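Long-range contacts in diaminopimelate decarboxylase (Aquifex aeolicus, PDB 2P3E), which probably decarboxylates meso-diaminopimelate to L-lysine with pyridoxal 5'-phosphate as cofactor, the last step of lysine biosynthesis by the diaminopimelate pathway: residues F43-F48 with G77-G82; A66-H71 with L403-E408; P280-M285 with G375-A380. One frame throughout, in Å; residues are numbered along the deposited sequence.

The three contacts lead from the outer layer of the cofactor-binding barrel to the active site and the dimer interface. The centre of contact 3 is about 3 Å from that of the chain, and the contact joins residues that, by similarity, bind cofactor and substrate. Its centre is about 13 Å from those of contacts 1 and 2, and it touches both: Arg-47 NE is 2.7 Å from Ser-283 O on the side of contact 1, and Ala-66 O is 2.8 Å from Tyr-377 N on the side of contact 2. Contacts 1 and 2 use opposite ends of helix 70-78; their centres are about 17 Å apart and they do not touch. Contacts 2 and 3 also meet the second subunit.

Contact 1: F43-F48 with G77-G82; sequences FIKERF and GELGAG
Phe-48 turns its CG anti to the backbone N (chi1 179°), which sends the ring from helix 41-54 into the turn that ends helix 70-78, while Leu-79 holds CG anti to its carbonyl carbon (chi1 -58°) and reaches toward helix 41-54. The two side chains run alongside each other, pointing opposite ways. The ring is shared between two neighbours: on the CD2-CE2 side, Phe-48 CE2 lies 3.7 Å from Leu-79 CB and 3.5 Å from Leu-79 O, whereas on the other side Phe-48 CE1 presses on the methyl of Ala-81, 3.4 Å from CB. Between them the para carbon follows the backbone, Phe-48 CZ being 3.6 Å from Ala-81 N. One turn earlier, Leu-79 CD1 rests on the root of Lys-45, 3.8 Å from its CA and equally far from its CG; these two side chains lie roughly perpendicular, and the lysine continues outward as an extended chain, its NZ in a long, weak ion pair with Glu-397. Gly-80 closes the helix in a Schellman motif with positive phi (99°), a conformation in which a CB would be jammed against the preceding carbonyl. The turn leads directly into strand 82-85, completing the beta-alpha-beta crossover that starts at strand 59-63. Leu-76 and Ile-284 also touch the Phe-48 ring. No hydrogen bond spans the segments: helix 41-54 is joined to this turn by apolar packing, with an aromatic ring fitted closely against a methyl and the backbone.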
# COMPACT_ATOMS: atom_id res chain seq x y z
N PHE B 43 -16.30 -11.65 18.39
CA PHE B 43 -15.07 -12.38 18.05
C PHE B 43 -13.84 -11.70 18.66
O PHE B 43 -13.00 -12.38 19.27
CB PHE B 43 -14.89 -12.55 16.54
CG PHE B 43 -13.72 -13.44 16.16
CD1 PHE B 43 -13.90 -14.82 16.01
CD2 PHE B 43 -12.44 -12.90 15.96
CE1 PHE B 43 -12.83 -15.64 15.67
CE2 PHE B 43 -11.37 -13.72 15.60
CZ PHE B 43 -11.57 -15.10 15.45
N ILE B 44 -13.72 -10.39 18.46
CA ILE B 44 -12.59 -9.62 18.99
C ILE B 44 -12.48 -9.78 20.51
O ILE B 44 -11.40 -10.10 21.04
CB ILE B 44 -12.68 -8.12 18.60
CG1 ILE B 44 -12.57 -7.94 17.08
CG2 ILE B 44 -11.57 -7.32 19.28
CD1 ILE B 44 -13.00 -6.56 16.58
N LYS B 45 -13.60 -9.55 21.21
CA LYS B 45 -13.66 -9.64 22.67
C LYS B 45 -13.26 -11.03 23.15
O LYS B 45 -12.51 -11.14 24.12
CB LYS B 45 -15.07 -9.28 23.21
CG LYS B 45 -15.51 -7.82 23.01
CD LYS B 45 -17.02 -7.65 23.28
CE LYS B 45 -17.45 -6.18 23.26
NZ LYS B 45 -18.84 -6.03 23.80
N GLU B 46 -13.75 -12.07 22.49
CA GLU B 46 -13.50 -13.45 22.89
C GLU B 46 -12.06 -13.91 22.63
O GLU B 46 -11.51 -14.68 23.42
CB GLU B 46 -14.47 -14.43 22.23
CG GLU B 46 -15.87 -14.35 22.84
CD GLU B 46 -16.94 -14.95 21.95
OE1 GLU B 46 -16.62 -15.74 21.04
OE2 GLU B 46 -18.12 -14.61 22.18
N ARG B 47 -11.46 -13.45 21.52
CA ARG B 47 -10.02 -13.70 21.30
C ARG B 47 -9.16 -13.04 22.38
O ARG B 47 -8.19 -13.65 22.86
CB ARG B 47 -9.55 -13.21 19.92
CG ARG B 47 -10.29 -13.87 18.75
CD ARG B 47 -10.05 -15.37 18.66
NE ARG B 47 -8.71 -15.62 18.13
CZ ARG B 47 -8.32 -16.73 17.52
NH1 ARG B 47 -9.18 -17.75 17.36
NH2 ARG B 47 -7.07 -16.83 17.08
N PHE B 48 -9.48 -11.80 22.73
CA PHE B 48 -8.76 -11.11 23.79
C PHE B 48 -8.91 -11.84 25.12
O PHE B 48 -7.93 -12.00 25.86
CB PHE B 48 -9.19 -9.64 23.94
CG PHE B 48 -8.47 -8.92 25.06
CD1 PHE B 48 -7.19 -8.43 24.86
CD2 PHE B 48 -9.06 -8.77 26.32
CE1 PHE B 48 -6.49 -7.78 25.90
CE2 PHE B 48 -8.38 -8.10 27.36
CZ PHE B 48 -7.10 -7.63 27.15
N GLY B 77 -9.25 -1.71 24.59
CA GLY B 77 -8.87 -0.88 25.75
C GLY B 77 -9.86 -0.98 26.91
O GLY B 77 -9.46 -0.98 28.07
N GLU B 78 -11.14 -1.09 26.58
CA GLU B 78 -12.21 -1.21 27.60
C GLU B 78 -12.17 -2.57 28.30
O GLU B 78 -12.67 -2.72 29.43
CB GLU B 78 -13.59 -0.96 26.99
CG GLU B 78 -13.84 0.50 26.55
CD GLU B 78 -14.35 1.38 27.70
OE1 GLU B 78 -14.36 0.91 28.86
OE2 GLU B 78 -14.73 2.56 27.45
N LEU B 79 -11.57 -3.56 27.64
CA LEU B 79 -11.37 -4.88 28.24
C LEU B 79 -10.10 -5.00 29.08
O LEU B 79 -9.86 -6.04 29.70
CB LEU B 79 -11.41 -5.98 27.18
CG LEU B 79 -12.69 -6.08 26.36
CD1 LEU B 79 -12.51 -7.07 25.21
CD2 LEU B 79 -13.90 -6.44 27.23
N GLY B 80 -9.30 -3.94 29.10
CA GLY B 80 -8.05 -3.90 29.86
C GLY B 80 -6.83 -4.19 28.99
O GLY B 80 -5.76 -4.47 29.51
N ALA B 81 -6.99 -4.12 27.67
CA ALA B 81 -5.85 -4.33 26.76
C ALA B 81 -4.86 -3.22 26.92
O ALA B 81 -5.23 -2.07 27.14
CB ALA B 81 -6.31 -4.43 25.31
N GLY B 82 -3.58 -3.57 26.80
CA GLY B 82 -2.54 -2.59 26.57
C GLY B 82 -2.38 -2.37 25.07
O GLY B 82 -3.19 -2.86 24.26

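Contact 2: A66-H71 with L403-E408; sequences ANFNPH and LIRKRE
The carboxamide of Asn-69 overlaps the end of Ile-404, with ND2 3.6 Å from the methyl CD1, and the same nitrogen donates to Ile-404 O (3.1 Å). The N-H points fairly straight at the oxygen (161°), which lies near the amide plane, but the donor sits well above the carbonyl plane of Ile-404, not on a lone pair. ND2 also bonds to Glu-393 OE1. OD1 caps helix 70-78 through a weak bond to His-71 N (2.9 Å). Asn-69 can span both jobs because CG lies anti to its backbone N (chi1 -178°), while its own N is held in an Asx turn by Asn-67 OD1. His-71 lies antiparallel alongside Ile-404: its CB packs 3.8 Å from CG2, and the ring edge brings CD2 to within 3.3 Å of Ile-404 O. With an alanine in place of Asn-69, the first turn of the helix would probably lose its cap, and Glu-393 and Ile-404 O the amide donor they share. Arg-405 follows in the beta bulge opposite Glu-393; its extended chain carries NH2 to the anti lone pair of Glu-408 OE2 (2.7 Å, a salt bridge), which also pairs with Arg-390, and its NH1 lies near the edge of the Phe-68 ring. The second subunit closes this side: its Ser-417 bonds to Ile-404 O through OG and to His-71 NE2 through its backbone O, and its Ile-413 O accepts a hydrogen bond from Arg-405 NH1. Polar groups from barrel, C-terminal strand and dimer partner thus satisfy one another in a buried junction.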
# COMPACT_ATOMS: atom_id res chain seq x y z
N ALA B 66 -1.72 -4.20 13.43
CA ALA B 66 -2.65 -5.10 12.73
C ALA B 66 -3.89 -4.37 12.20
O ALA B 66 -4.42 -4.74 11.16
CB ALA B 66 -3.08 -6.25 13.63
N ASN B 67 -4.34 -3.36 12.94
CA ASN B 67 -5.59 -2.64 12.65
C ASN B 67 -5.71 -1.42 13.55
O ASN B 67 -5.76 -1.57 14.78
CB ASN B 67 -6.82 -3.55 12.90
CG ASN B 67 -8.08 -3.00 12.25
OD1 ASN B 67 -8.43 -1.82 12.43
ND2 ASN B 67 -8.77 -3.84 11.49
N PHE B 68 -5.75 -0.23 12.95
CA PHE B 68 -5.73 1.02 13.68
C PHE B 68 -7.10 1.68 13.87
O PHE B 68 -7.16 2.81 14.32
CB PHE B 68 -4.70 2.04 13.09
CG PHE B 68 -4.88 2.35 11.64
CD1 PHE B 68 -5.99 3.06 11.18
CD2 PHE B 68 -3.91 1.95 10.71
CE1 PHE B 68 -6.16 3.35 9.83
CE2 PHE B 68 -4.06 2.24 9.35
CZ PHE B 68 -5.19 2.93 8.90
N ASN B 69 -8.19 0.99 13.54
CA ASN B 69 -9.50 1.65 13.68
C ASN B 69 -9.70 2.02 15.15
O ASN B 69 -9.63 1.15 16.01
CB ASN B 69 -10.65 0.77 13.17
CG ASN B 69 -12.01 1.47 13.27
OD1 ASN B 69 -12.50 1.74 14.37
ND2 ASN B 69 -12.59 1.79 12.13
N PRO B 70 -9.93 3.32 15.44
CA PRO B 70 -9.94 3.72 16.85
C PRO B 70 -11.08 3.11 17.66
O PRO B 70 -10.92 2.91 18.87
CB PRO B 70 -10.06 5.25 16.82
CG PRO B 70 -10.44 5.62 15.43
CD PRO B 70 -10.15 4.45 14.52
N HIS B 71 -12.21 2.82 17.02
CA HIS B 71 -13.31 2.15 17.71
C HIS B 71 -12.96 0.70 18.08
O HIS B 71 -13.34 0.21 19.15
CB HIS B 71 -14.61 2.22 16.89
CG HIS B 71 -15.01 3.63 16.54
ND1 HIS B 71 -15.56 4.50 17.47
CD2 HIS B 71 -14.88 4.34 15.39
CE1 HIS B 71 -15.78 5.67 16.89
NE2 HIS B 71 -15.37 5.60 15.63
N LEU B 403 -21.50 1.92 12.29
CA LEU B 403 -20.57 2.38 11.29
C LEU B 403 -19.32 2.88 12.02
O LEU B 403 -19.42 3.81 12.83
CB LEU B 403 -21.20 3.47 10.40
CG LEU B 403 -20.38 4.03 9.22
CD1 LEU B 403 -20.08 2.91 8.20
CD2 LEU B 403 -21.15 5.16 8.55
N ILE B 404 -18.17 2.24 11.79
CA ILE B 404 -16.94 2.62 12.51
C ILE B 404 -15.87 3.34 11.63
O ILE B 404 -14.89 3.89 12.15
CB ILE B 404 -16.35 1.43 13.34
CG1 ILE B 404 -16.01 0.24 12.43
CG2 ILE B 404 -17.32 1.00 14.45
CD1 ILE B 404 -15.03 -0.74 13.04
N ARG B 405 -16.11 3.36 10.32
CA ARG B 405 -15.39 4.25 9.41
C ARG B 405 -16.25 4.53 8.19
O ARG B 405 -16.67 3.60 7.50
CB ARG B 405 -14.04 3.66 8.96
CG ARG B 405 -13.16 4.70 8.24
CD ARG B 405 -11.83 4.12 7.73
NE ARG B 405 -11.14 5.13 6.91
CZ ARG B 405 -10.16 5.92 7.33
NH1 ARG B 405 -9.69 5.82 8.57
NH2 ARG B 405 -9.60 6.77 6.49
N LYS B 406 -16.54 5.80 7.93
CA LYS B 406 -17.30 6.19 6.73
C LYS B 406 -16.45 5.87 5.50
O LYS B 406 -15.21 5.94 5.56
CB LYS B 406 -17.63 7.68 6.73
CG LYS B 406 -18.59 8.13 7.88
CD LYS B 406 -18.75 9.69 7.86
CE LYS B 406 -17.44 10.42 8.22
NZ LYS B 406 -17.61 11.87 8.59
N ARG B 407 -17.12 5.53 4.41
CA ARG B 407 -16.46 5.44 3.12
C ARG B 407 -15.89 6.81 2.76
O ARG B 407 -16.56 7.84 2.92
CB ARG B 407 -17.45 4.99 2.05
CG ARG B 407 -16.83 4.64 0.69
CD ARG B 407 -17.88 4.06 -0.26
NE ARG B 407 -18.54 2.91 0.37
CZ ARG B 407 -18.03 1.67 0.43
NH1 ARG B 407 -16.83 1.40 -0.11
NH2 ARG B 407 -18.69 0.72 1.06
N GLU B 408 -14.66 6.81 2.27
CA GLU B 408 -14.01 8.03 1.79
C GLU B 408 -14.62 8.46 0.47
O GLU B 408 -15.27 7.67 -0.21
CB GLU B 408 -12.51 7.76 1.62
CG GLU B 408 -11.81 7.47 2.94
CD GLU B 408 -10.42 6.86 2.75
OE1 GLU B 408 -9.96 6.76 1.59
OE2 GLU B 408 -9.78 6.53 3.76

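Contact 3: P280-M285 with G375-A380; sequences PGRSIM and GAYGFA
Arg-282 turns one face of its guanidinium to the CD2-CE2 side of Tyr-377, whose CE2 stands 3.8 Å from Arg-282 CZ. Its CG is anti to the backbone N (chi1 -163°), and a bend at chi3 (-52°) turns the guanidinium to the tyrosine. The two planes are 39° apart, so this is an inclined overlap rather than a flat stack. Ala-376 CB packs on the base of the arginine, 3.7 Å from Arg-282 CA, with Arg-282 CG nearby. Further along, Met-285 CB packs 4.0 Å from Ala-376 CB, and Met-285 O receives a C-H...O contact from Gly-375 CA (3.1 Å); a CB at Gly-375 would collide with that oxygen. In the next shell, Arg-282 NH1 bonds to Tyr-249 OH and NH2 to Ser-207 OG, which fix the rotation of the guanidinium beside Arg-318. Gly-281 O accepts from both Ile-284 N and Met-285 N, shaping the short helix 282-285, while Ala-66 and Asn-67 hold the backbone of Tyr-377 and Gly-375. Lys-65, probably the lysine that carries the cofactor, which is not attached here, touches Tyr-377, as does Tyr-385 of the second subunit. Cationic and aromatic groups that probably bind cofactor and substrate thus meet, consistent with a pocket for an anionic ligand.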
# COMPACT_ATOMS: atom_id res chain seq x y z
N PRO B 280 -0.30 -9.72 21.10
CA PRO B 280 -0.99 -10.30 19.95
C PRO B 280 -1.62 -9.22 19.05
O PRO B 280 -2.19 -8.25 19.56
CB PRO B 280 -2.09 -11.14 20.59
CG PRO B 280 -2.38 -10.45 21.88
CD PRO B 280 -1.06 -9.92 22.35
N GLY B 281 -1.51 -9.40 17.73
CA GLY B 281 -2.23 -8.54 16.77
C GLY B 281 -3.16 -9.37 15.91
O GLY B 281 -4.38 -9.37 16.10
N ARG B 282 -2.56 -10.10 14.96
CA ARG B 282 -3.28 -10.97 14.02
C ARG B 282 -4.23 -11.97 14.71
O ARG B 282 -5.34 -12.21 14.21
CB ARG B 282 -2.27 -11.76 13.18
CG ARG B 282 -2.84 -12.38 11.90
CD ARG B 282 -1.85 -13.39 11.30
NE ARG B 282 -0.50 -12.83 11.13
CZ ARG B 282 -0.05 -12.23 10.02
NH1 ARG B 282 -0.84 -12.07 8.95
NH2 ARG B 282 1.19 -11.76 10.00
N SER B 283 -3.79 -12.59 15.82
CA SER B 283 -4.62 -13.60 16.50
C SER B 283 -5.87 -13.03 17.17
O SER B 283 -6.78 -13.80 17.55
CB SER B 283 -3.82 -14.47 17.49
OG SER B 283 -3.14 -13.67 18.44
N ILE B 284 -5.93 -11.72 17.34
CA ILE B 284 -7.17 -11.09 17.83
C ILE B 284 -8.00 -10.57 16.66
O ILE B 284 -9.22 -10.80 16.60
CB ILE B 284 -6.88 -9.96 18.86
CG1 ILE B 284 -6.33 -10.55 20.17
CG2 ILE B 284 -8.13 -9.08 19.10
CD1 ILE B 284 -5.87 -9.47 21.18
N MET B 285 -7.35 -9.90 15.72
CA MET B 285 -8.07 -9.18 14.66
C MET B 285 -8.32 -9.94 13.36
O MET B 285 -9.30 -9.67 12.65
CB MET B 285 -7.33 -7.88 14.33
CG MET B 285 -7.53 -6.76 15.35
SD MET B 285 -9.28 -6.41 15.76
CE MET B 285 -9.97 -6.13 14.15
N GLY B 375 -9.17 -9.06 8.83
CA GLY B 375 -9.26 -8.10 9.94
C GLY B 375 -7.92 -7.54 10.41
O GLY B 375 -7.86 -6.50 11.09
N ALA B 376 -6.84 -8.22 10.01
CA ALA B 376 -5.48 -7.87 10.41
C ALA B 376 -4.63 -7.67 9.17
O ALA B 376 -4.66 -8.51 8.25
CB ALA B 376 -4.87 -8.95 11.31
N TYR B 377 -3.88 -6.57 9.12
CA TYR B 377 -3.06 -6.22 7.93
C TYR B 377 -3.92 -6.18 6.65
O TYR B 377 -3.48 -6.57 5.57
CB TYR B 377 -1.87 -7.21 7.82
CG TYR B 377 -1.18 -7.37 9.16
CD1 TYR B 377 -0.37 -6.35 9.66
CD2 TYR B 377 -1.36 -8.51 9.93
CE1 TYR B 377 0.27 -6.46 10.91
CE2 TYR B 377 -0.74 -8.64 11.19
CZ TYR B 377 0.07 -7.61 11.66
OH TYR B 377 0.68 -7.74 12.89
N GLY B 378 -5.16 -5.72 6.81
CA GLY B 378 -6.10 -5.58 5.68
C GLY B 378 -6.29 -4.10 5.41
O GLY B 378 -5.54 -3.48 4.65
N PHE B 379 -7.27 -3.49 6.07
CA PHE B 379 -7.42 -2.06 5.95
C PHE B 379 -6.12 -1.31 6.30
O PHE B 379 -5.84 -0.27 5.72
CB PHE B 379 -8.57 -1.50 6.82
CG PHE B 379 -8.94 -0.09 6.46
CD1 PHE B 379 -9.94 0.16 5.52
CD2 PHE B 379 -8.25 1.00 7.01
CE1 PHE B 379 -10.29 1.47 5.15
CE2 PHE B 379 -8.57 2.32 6.63
CZ PHE B 379 -9.59 2.55 5.70
N ALA B 380 -5.35 -1.85 7.24
CA ALA B 380 -4.12 -1.22 7.70
C ALA B 380 -3.13 -0.90 6.56
O ALA B 380 -2.39 0.08 6.63
CB ALA B 380 -3.45 -2.07 8.80